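Side-chain contacts in transcriptional regulator (Methanobacterium thermoautotrophicum, PDB 3BPV), which probably binds DNA as a winged-helix transcription factor of the MarR family, working as a transcriptional repressor: residues M126-R129 with L130-A134; H14-F17 with I18-L22. All blocks are in the same frame, centred on the assembly; numbering follows the deposited sequence.

Interaction 1: residues M126-R129 with L130-A134; sequences MCRR and LAEEA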
loop_
_atom_site.group_PDB
_atom_site.type_symbol
_atom_site.label_atom_id
_atom_site.label_comp_id
_atom_site.label_asym_id
_atom_site.label_seq_id
_atom_site.Cartn_x
_atom_site.Cartn_y
_atom_site.Cartn_z
ATOM N N MET A 126 10.240 -2.273 17.114
ATOM C CA MET A 126 9.399 -3.419 16.812
ATOM C C MET A 126 9.148 -3.503 15.320
ATOM O O MET A 126 9.147 -4.589 14.751
ATOM C CB MET A 126 8.077 -3.341 17.578
ATOM C CG MET A 126 8.249 -3.592 19.063
ATOM S SD MET A 126 6.674 -3.777 19.909
ATOM C CE MET A 126 6.122 -2.101 19.997
ATOM N N CYS A 127 8.957 -2.363 14.668
ATOM C CA CYS A 127 8.718 -2.367 13.228
ATOM C C CYS A 127 9.933 -2.887 12.489
ATOM O O CYS A 127 9.804 -3.597 11.493
ATOM C CB CYS A 127 8.386 -0.966 12.706
ATOM S SG CYS A 127 7.309 -1.009 11.266
ATOM N N ARG A 128 11.120 -2.511 12.957
ATOM C CA ARG A 128 12.342 -2.981 12.323
ATOM C C ARG A 128 12.407 -4.498 12.446
ATOM O O ARG A 128 12.728 -5.182 11.480
ATOM C CB ARG A 128 13.577 -2.355 12.976
ATOM C CG ARG A 128 14.877 -2.774 12.308
ATOM C CD ARG A 128 16.097 -2.235 13.033
ATOM N NE ARG A 128 16.202 -0.781 12.970
ATOM C CZ ARG A 128 17.253 -0.094 13.409
ATOM N NH1 ARG A 128 18.287 -0.731 13.945
ATOM N NH2 ARG A 128 17.274 1.229 13.310
ATOM N N ARG A 129 12.105 -5.023 13.633
ATOM C CA ARG A 129 12.111 -6.469 13.838
ATOM C C ARG A 129 11.089 -7.171 12.948
ATOM O O ARG A 129 11.371 -8.233 12.390
ATOM C CB ARG A 129 11.830 -6.798 15.299
ATOM C CG ARG A 129 12.979 -6.462 16.218
ATOM C CD ARG A 129 12.536 -6.486 17.663
ATOM N NE ARG A 129 12.029 -7.792 18.068
ATOM C CZ ARG A 129 11.302 -7.992 19.161
ATOM N NH1 ARG A 129 11.002 -6.965 19.949
ATOM N NH2 ARG A 129 10.862 -9.207 19.459
ATOM N N LEU A 130 9.899 -6.594 12.817
ATOM C CA LEU A 130 8.876 -7.198 11.975
ATOM C C LEU A 130 9.280 -7.104 10.501
ATOM O O LEU A 130 9.020 -8.017 9.724
ATOM C CB LEU A 130 7.532 -6.513 12.210
ATOM C CG LEU A 130 6.974 -6.704 13.622
ATOM C CD1 LEU A 130 5.803 -5.759 13.830
ATOM C CD2 LEU A 130 6.541 -8.160 13.818
ATOM N N ALA A 131 9.919 -6.002 10.114
ATOM C CA ALA A 131 10.356 -5.840 8.731
ATOM C C ALA A 131 11.409 -6.896 8.414
ATOM O O ALA A 131 11.438 -7.441 7.312
ATOM C CB ALA A 131 10.933 -4.443 8.516
ATOM N N GLU A 132 12.279 -7.169 9.379
ATOM C CA GLU A 132 13.316 -8.179 9.190
ATOM C C GLU A 132 12.670 -9.548 8.975
ATOM O O GLU A 132 13.127 -10.332 8.144
ATOM C CB GLU A 132 14.255 -8.204 10.399
ATOM C CG GLU A 132 14.973 -6.876 10.623
ATOM C CD GLU A 132 15.791 -6.858 11.897
ATOM O OE1 GLU A 132 15.293 -7.350 12.931
ATOM O OE2 GLU A 132 16.930 -6.340 11.869
ATOM N N GLU A 133 11.610 -9.842 9.723
ATOM C CA GLU A 133 10.903 -11.108 9.564
ATOM C C GLU A 133 10.200 -11.120 8.206
ATOM O O GLU A 133 10.175 -12.134 7.511
ATOM C CB GLU A 133 9.860 -11.277 10.670
ATOM C CG GLU A 133 9.094 -12.593 10.602
ATOM C CD GLU A 133 9.939 -13.786 11.004
ATOM O OE1 GLU A 133 10.378 -13.832 12.170
ATOM O OE2 GLU A 133 10.160 -14.678 10.156
ATOM N N ALA A 134 9.637 -9.979 7.826
ATOM C CA ALA A 134 8.935 -9.860 6.557
ATOM C C ALA A 134 9.849 -10.167 5.384
ATOM O O ALA A 134 9.420 -10.780 4.407
ATOM C CB ALA A 134 8.344 -8.453 6.411
HETATM O O HOH W 1 13.264 -10.159 13.086
#

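Interaction 2: residues H14-F17 with I18-L22; sequences HRVF and IGREL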
loop_
_atom_site.group_PDB
_atom_site.type_symbol
_atom_site.label_atom_id
_atom_site.label_comp_id
_atom_site.label_asym_id
_atom_site.label_seq_id
_atom_site.Cartn_x
_atom_site.Cartn_y
_atom_site.Cartn_z
ATOM N N HIS A 14 -0.664 8.572 5.269
ATOM C CA HIS A 14 0.596 8.935 4.635
ATOM C C HIS A 14 0.340 9.297 3.180
ATOM O O HIS A 14 0.879 10.278 2.669
ATOM C CB HIS A 14 1.586 7.766 4.741
ATOM C CG HIS A 14 2.892 8.009 4.052
ATOM N ND1 HIS A 14 3.082 7.760 2.711
ATOM C CD2 HIS A 14 4.074 8.476 4.519
ATOM C CE1 HIS A 14 4.325 8.061 2.381
ATOM N NE2 HIS A 14 4.948 8.499 3.459
ATOM N N ARG A 15 -0.506 8.515 2.521
ATOM C CA ARG A 15 -0.846 8.759 1.131
ATOM C C ARG A 15 -1.500 10.128 0.953
ATOM O O ARG A 15 -1.154 10.878 0.035
ATOM C CB ARG A 15 -1.777 7.653 0.633
ATOM C CG ARG A 15 -2.151 7.745 -0.833
ATOM C CD ARG A 15 -2.345 6.348 -1.407
ATOM N NE ARG A 15 -3.175 5.526 -0.537
ATOM C CZ ARG A 15 -3.328 4.213 -0.666
ATOM N NH1 ARG A 15 -2.703 3.560 -1.637
ATOM N NH2 ARG A 15 -4.110 3.550 0.177
ATOM N N VAL A 16 -2.445 10.448 1.829
ATOM C CA VAL A 16 -3.130 11.734 1.753
ATOM C C VAL A 16 -2.156 12.873 2.061
ATOM O O VAL A 16 -2.170 13.910 1.396
ATOM C CB VAL A 16 -4.323 11.792 2.738
ATOM C CG1 VAL A 16 -4.902 13.202 2.782
ATOM C CG2 VAL A 16 -5.401 10.809 2.305
ATOM N N PHE A 17 -1.305 12.684 3.062
ATOM C CA PHE A 17 -0.340 13.716 3.442
ATOM C C PHE A 17 0.655 13.996 2.308
ATOM O O PHE A 17 0.940 15.155 1.988
ATOM C CB PHE A 17 0.421 13.276 4.696
ATOM C CG PHE A 17 1.143 14.390 5.395
ATOM C CD1 PHE A 17 0.446 15.306 6.171
ATOM C CD2 PHE A 17 2.521 14.519 5.282
ATOM C CE1 PHE A 17 1.111 16.339 6.830
ATOM C CE2 PHE A 17 3.199 15.548 5.935
ATOM C CZ PHE A 17 2.489 16.461 6.713
ATOM N N ILE A 18 1.200 12.938 1.712
ATOM C CA ILE A 18 2.145 13.074 0.606
ATOM C C ILE A 18 1.490 13.812 -0.559
ATOM O O ILE A 18 2.071 14.720 -1.146
ATOM C CB ILE A 18 2.613 11.682 0.097
ATOM C CG1 ILE A 18 3.593 11.069 1.089
ATOM C CG2 ILE A 18 3.242 11.800 -1.291
ATOM C CD1 ILE A 18 4.879 11.832 1.223
ATOM N N GLY A 19 0.270 13.413 -0.889
ATOM C CA GLY A 19 -0.436 14.038 -1.990
ATOM C C GLY A 19 -0.682 15.519 -1.789
ATOM O O GLY A 19 -0.628 16.295 -2.744
ATOM N N ARG A 20 -0.944 15.916 -0.549
ATOM C CA ARG A 20 -1.211 17.315 -0.232
ATOM C C ARG A 20 0.062 18.146 -0.161
ATOM O O ARG A 20 0.139 19.230 -0.744
ATOM C CB ARG A 20 -1.956 17.415 1.103
ATOM C CG ARG A 20 -3.243 16.612 1.159
ATOM C CD ARG A 20 -4.292 17.127 0.183
ATOM N NE ARG A 20 -4.884 18.386 0.622
ATOM C CZ ARG A 20 -5.913 18.975 0.021
ATOM N NH1 ARG A 20 -6.467 18.419 -1.048
ATOM N NH2 ARG A 20 -6.395 20.116 0.491
ATOM N N GLU A 21 1.065 17.633 0.542
ATOM C CA GLU A 21 2.324 18.349 0.716
ATOM C C GLU A 21 3.200 18.378 -0.529
ATOM O O GLU A 21 3.934 19.336 -0.750
ATOM C CB GLU A 21 3.106 17.737 1.883
ATOM C CG GLU A 21 2.369 17.790 3.211
ATOM C CD GLU A 21 2.446 19.148 3.885
ATOM O OE1 GLU A 21 2.210 20.175 3.215
ATOM O OE2 GLU A 21 2.736 19.184 5.099
ATOM N N LEU A 22 3.128 17.335 -1.347
ATOM C CA LEU A 22 3.948 17.281 -2.550
ATOM C C LEU A 22 3.134 17.348 -3.832
ATOM O O LEU A 22 3.657 17.103 -4.916
ATOM C CB LEU A 22 4.804 16.006 -2.552
ATOM C CG LEU A 22 5.775 15.864 -1.376
ATOM C CD1 LEU A 22 6.412 14.480 -1.397
ATOM C CD2 LEU A 22 6.846 16.950 -1.447
#

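Interaction 1: residues M126-R129 with L130-A134
Arg128, Arg129 and Glu132 meet on one side of the C-terminal helix 117-136, part of the dimerisation region of this MarR-type winged-helix protein, and show how opposite charges one turn apart need not form a salt bridge. Glu132 crosses both arginines obliquely: its carboxylate is turned 63° from the guanidinium plane of Arg128 and 69° from that of Arg129. The carboxylate oxygens meet the arginines' aliphatic carbons, not their guanidinium groups: CG of Arg128 is 4.1 Å from OE2 of Glu132, NE of Arg128 5.7 Å. With CG beside its own backbone N (chi1 -61°) and an extended chain beyond, Glu132 reaches back along the helix, bringing OE1 to 3.4 Å from CA of Arg129. The guanidinium of Arg129 is engaged instead by the second subunit, in a salt bridge to Glu119 and a cation-pi contact with Phe115. On another side Leu130, packed on Phe123 of the second subunit, sets CG 3.2 Å from O of Met126, the oxygen that accepts the hydrogen bond from N of Leu130 (2.9 Å). A water donates to O of Arg129 at 2.8 Å and, weakly, to OE1 of Glu132 at 3.5 Å.

Interaction 2: residues H14-F17 with I18-L22
Phe17 and Glu21 show how an acidic side chain can use its CG methylene and its charge in different ways within one helical turn. CG of Glu21 sits over one face of the Phe17 ring, 3.7 Å from the ring centroid and 16° off the normal, a CH-pi contact. The carboxylate stands nearly upright to the ring, 84° between the planes, with OE2 turned down to 3.2 Å from CZ of Phe17. CG lies beside the backbone N of Glu21, and the bend at chi2 (-80°) carries the acid past the CZ end of the ring. OE2 is held in a salt bridge by Arg106 of helix 97-111, whose Val103 and Leu110 also pack on Phe17. Were Phe17 replaced by an alanine, CG of Glu21 would probably lose the face it rests on, and a gap would be likely to open beside Val103 and Leu110.

Three residues earlier the same spacing pairs Ile18 with His14, now with an aliphatic chain on an imidazole. CG1 of Ile18 lies over a face of the His14 ring, 3.7 Å from the centroid, and approaches CE1 of His14 to 3.4 Å, the two side chains running alongside each other. The imidazole's rotation is fixed from both nitrogens, ND1 bonding to Asp29 and NE2 to Glu104. Beneath these contacts, Ile18 N binds His14 O at 2.8 Å and Glu21 N binds Phe17 O at 2.9 Å. Such i to i+4 CH-pi pairs order the face of helix 3-21 that packs on helices 97-111 and 29-40 of the MarR-type fold.

Interaction 2 lies on the first helix of the chain, 3-21, and interaction 1 on the last, 117-136, with centres 25 Å apart and nearest atoms about 12 Å apart, so neither touches the other. Both nevertheless approach the second subunit, in different ways. Interaction 1 does so through salt bridges as well as packing, Glu133 pairing with Arg113 of the second subunit, whereas interaction 2 offers packing, with Arg15 on Val55 and Val16 on His54 of that subunit. Interaction 2 has its main polar partners within its own chain. Val55 and His54 of the second subunit lie between its helices 46-53 and 57-69, so interaction 2 packs against the partner's helix-turn-helix region, which probably binds DNA.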